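Local coordinates for 5-nitroimidazole antibiotic resistance protein (Bacteroides thetaiotaomicron, PDB 2FG9), which binds flavin-adenine dinucleotide and is probably a flavin-dependent oxidoreductase linked to resistance against 5-nitroimidazole antibiotics, at residues A[33-38]-A[112-117]. Residues are numbered along the deposited sequence; the frame is centred on the assembly and turned at random.
Sequences SIILQA and ESAMCR. With FAD (flavin-adenine dinucleotide), chain C.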
loop_
_atom_site.group_PDB
_atom_site.type_symbol
_atom_site.label_atom_id
_atom_site.label_comp_id
_atom_site.label_asym_id
_atom_site.label_seq_id
_atom_site.Cartn_x
_atom_site.Cartn_y
_atom_site.Cartn_z
ATOM N N SER A 33 2.458 -7.717 22.246
ATOM C CA SER A 33 1.928 -7.339 20.929
ATOM C C SER A 33 3.028 -6.830 20.006
ATOM O O SER A 33 3.033 -7.141 18.815
ATOM C CB SER A 33 0.830 -6.277 21.042
ATOM O OG SER A 33 0.394 -5.902 19.742
ATOM N N ILE A 34 3.967 -6.066 20.562
ATOM C CA ILE A 34 5.086 -5.560 19.786
ATOM C C ILE A 34 5.909 -6.737 19.321
ATOM O O ILE A 34 6.251 -6.838 18.150
ATOM C CB ILE A 34 5.962 -4.564 20.606
ATOM C CG1 ILE A 34 5.137 -3.341 20.964
ATOM C CG2 ILE A 34 7.158 -4.097 19.795
ATOM C CD1 ILE A 34 5.674 -2.541 22.088
ATOM N N ILE A 35 6.228 -7.633 20.247
ATOM C CA ILE A 35 7.005 -8.824 19.912
ATOM C C ILE A 35 6.319 -9.618 18.789
ATOM O O ILE A 35 6.958 -10.078 17.843
ATOM C CB ILE A 35 7.198 -9.712 21.175
ATOM C CG1 ILE A 35 8.054 -8.994 22.212
ATOM C CG2 ILE A 35 7.831 -11.083 20.840
ATOM C CD1 ILE A 35 8.174 -9.752 23.503
ATOM N N LEU A 36 5.014 -9.789 18.917
ATOM C CA LEU A 36 4.251 -10.580 17.962
ATOM C C LEU A 36 4.144 -9.908 16.597
ATOM O O LEU A 36 4.059 -10.588 15.582
ATOM C CB LEU A 36 2.873 -10.912 18.543
ATOM C CG LEU A 36 2.904 -11.850 19.784
ATOM C CD1 LEU A 36 1.489 -12.040 20.416
ATOM C CD2 LEU A 36 3.550 -13.229 19.469
ATOM N N GLN A 37 4.171 -8.586 16.568
ATOM C CA GLN A 37 4.166 -7.830 15.317
ATOM C C GLN A 37 5.508 -7.851 14.602
ATOM O O GLN A 37 5.569 -7.566 13.413
ATOM C CB GLN A 37 3.788 -6.358 15.572
ATOM C CG GLN A 37 2.300 -6.145 15.923
ATOM C CD GLN A 37 1.942 -4.656 16.087
ATOM O OE1 GLN A 37 1.662 -3.970 15.087
ATOM N NE2 GLN A 37 1.953 -4.146 17.348
ATOM N N ALA A 38 6.599 -8.120 15.313
ATOM C CA ALA A 38 7.916 -7.935 14.721
ATOM C C ALA A 38 8.260 -9.104 13.795
ATOM O O ALA A 38 7.883 -10.236 14.064
ATOM C CB ALA A 38 8.988 -7.740 15.833
ATOM N N GLU A 112 7.896 2.249 19.003
ATOM C CA GLU A 112 7.907 1.456 20.208
ATOM C C GLU A 112 8.745 0.223 20.040
ATOM O O GLU A 112 8.918 -0.247 18.918
ATOM C CB GLU A 112 6.483 1.110 20.648
ATOM C CG GLU A 112 5.516 0.758 19.581
ATOM C CD GLU A 112 4.060 0.709 20.115
ATOM O OE1 GLU A 112 3.718 1.500 21.033
ATOM O OE2 GLU A 112 3.251 -0.109 19.585
ATOM N N SER A 113 9.262 -0.271 21.157
ATOM C CA SER A 113 10.135 -1.413 21.165
ATOM C C SER A 113 9.915 -2.275 22.362
ATOM O O SER A 113 9.415 -1.826 23.371
ATOM C CB SER A 113 11.603 -0.995 21.190
ATOM O OG SER A 113 11.875 -0.093 22.243
ATOM N N ALA A 114 10.329 -3.526 22.233
ATOM C CA ALA A 114 10.343 -4.457 23.341
ATOM C C ALA A 114 11.760 -4.962 23.490
ATOM O O ALA A 114 12.526 -4.939 22.542
ATOM C CB ALA A 114 9.427 -5.576 23.096
HETATM N N MSE A 115 12.079 -5.388 24.705
HETATM C CA MSE A 115 13.362 -5.941 25.042
HETATM C C MSE A 115 13.158 -7.083 25.978
HETATM O O MSE A 115 12.500 -6.929 26.973
HETATM C CB MSE A 115 14.212 -4.893 25.725
HETATM C CG MSE A 115 15.631 -5.339 25.955
HETATM SE SE MSE A 115 16.620 -4.079 27.024
HETATM C CE MSE A 115 16.697 -2.613 25.678
ATOM N N CYS A 116 13.741 -8.224 25.642
ATOM C CA CYS A 116 13.707 -9.421 26.468
ATOM C C CYS A 116 15.110 -9.852 26.863
ATOM O O CYS A 116 15.964 -10.020 26.020
ATOM C CB CYS A 116 13.099 -10.590 25.705
ATOM S SG CYS A 116 11.367 -10.386 25.229
ATOM N N ARG A 117 15.305 -10.110 28.146
ATOM C CA ARG A 117 16.584 -10.623 28.660
ATOM C C ARG A 117 16.344 -12.027 29.189
ATOM O O ARG A 117 15.367 -12.275 29.888
ATOM C CB ARG A 117 17.103 -9.747 29.775
ATOM C CG ARG A 117 17.685 -8.368 29.317
ATOM C CD ARG A 117 18.605 -7.902 30.419
ATOM N NE ARG A 117 19.105 -6.512 30.426
ATOM C CZ ARG A 117 18.336 -5.443 30.606
ATOM N NH1 ARG A 117 17.011 -5.558 30.714
ATOM N NH2 ARG A 117 18.892 -4.242 30.634
HETATM P PA FAD C . 17.525 3.358 30.569
HETATM O O1A FAD C . 18.897 3.616 31.168
HETATM O O2A FAD C . 16.389 4.272 30.991
HETATM O O5B FAD C . 17.129 1.838 30.927
HETATM C C5B FAD C . 16.007 1.542 31.722
HETATM C C4B FAD C . 15.550 0.111 31.441
HETATM O O4B FAD C . 14.346 0.135 30.668
HETATM C C3B FAD C . 16.535 -0.780 30.670
HETATM O O3B FAD C . 17.576 -1.368 31.434
HETATM C C2B FAD C . 15.563 -1.781 30.073
HETATM O O2B FAD C . 15.096 -2.754 31.001
HETATM C C1B FAD C . 14.409 -0.862 29.662
HETATM N N9A FAD C . 14.630 -0.341 28.279
HETATM C C8A FAD C . 15.544 0.587 27.860
HETATM N N7A FAD C . 15.430 0.736 26.529
HETATM C C5A FAD C . 14.429 -0.057 26.061
HETATM C C6A FAD C . 13.891 -0.268 24.755
HETATM N N6A FAD C . 13.931 0.734 23.856
HETATM N N1A FAD C . 12.873 -1.191 24.617
HETATM C C2A FAD C . 12.385 -1.874 25.736
HETATM N N3A FAD C . 12.900 -1.681 27.010
HETATM C C4A FAD C . 13.918 -0.765 27.174
HETATM N N1 FAD C . 16.727 6.860 22.236
HETATM C C2 FAD C . 17.733 7.811 22.149
HETATM O O2 FAD C . 18.284 8.254 23.166
HETATM N N3 FAD C . 18.092 8.290 20.909
HETATM C C4 FAD C . 17.464 7.806 19.754
HETATM O O4 FAD C . 18.026 8.013 18.704
HETATM C C4X FAD C . 16.465 6.852 19.840
HETATM N N5 FAD C . 15.801 6.330 18.736
HETATM C C5X FAD C . 14.789 5.347 18.906
HETATM C C6 FAD C . 14.151 4.811 17.825
HETATM C C7 FAD C . 13.188 3.831 17.976
HETATM C C7M FAD C . 13.181 2.903 16.804
HETATM C C8 FAD C . 12.840 3.393 19.235
HETATM C C8M FAD C . 11.967 2.233 19.515
HETATM C C9 FAD C . 13.454 3.924 20.331
HETATM C C9A FAD C . 14.442 4.882 20.162
HETATM N N10 FAD C . 15.139 5.398 21.236
HETATM C C10 FAD C . 16.118 6.365 21.101
HETATM C "C1'" FAD C . 14.966 4.814 22.575
HETATM C "C2'" FAD C . 16.271 4.183 22.989
HETATM O "O2'" FAD C . 16.063 2.782 22.840
HETATM C "C3'" FAD C . 16.440 4.809 24.389
HETATM O "O3'" FAD C . 17.614 5.589 24.603
HETATM C "C4'" FAD C . 16.292 3.748 25.423
HETATM O "O4'" FAD C . 14.996 3.147 25.305
HETATM C "C5'" FAD C . 16.667 4.461 26.730
HETATM O "O5'" FAD C . 18.061 4.202 26.746
HETATM P P FAD C . 18.891 3.886 28.085
HETATM O O1P FAD C . 19.418 5.246 28.567
HETATM O O2P FAD C . 19.951 2.835 27.873
HETATM O O3P FAD C . 17.664 3.351 28.968
#
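Ile34 and Ile35 of helix 28-37 pack on one face of strand 106-123, where Glu112, Ala114 and Cys116 meet them. Ile34 lies against the start of the segment 112-117. Ile34 CD1 is 4.0 Å from Glu112 CB. Ile34 CG2 is just as close to Ala114 N. With chi1 at -64°, CG1 of Ile34 lies anti to the carbonyl carbon, and CG2, anti to N, is turned to the strand backbone. Ile35 reaches further along the strand: Ile35 CG1 sits 3.8 Å from Ala114 CB, and Ile35 CD1 touches Cys116 SG at 3.7 Å. No hydrogen bond joins the two segments. The small Ala114 faces the helix. The axes of helical residues 33-37 and strand residues 112-117 come within 7.8 Å, at 95°. Met165 touches both Ile35 and Cys116, and Phe90 also packs on Ile35. The Glu112 carboxylate is held by a salt bridge from OE1 to Arg30, on the same helix.

The other strand face carries FAD. Ser113 OG accepts a hydrogen bond from adenine N6A at 2.7 Å. Met115, present as selenomethionine, has CE 3.4 Å from adenine C5A. Arg117 NH2 donates to ribose O3B at 3.3 Å, and Met115 SE lies on one face of the Arg117 guanidinium, offset toward the rim. Pro56, Val54 and Tyr53 of the second subunit pack on this side. A helix behind a strand that binds FAD at a subunit interface fits the split-barrel fold of the pyridoxamine 5'-phosphate oxidase family.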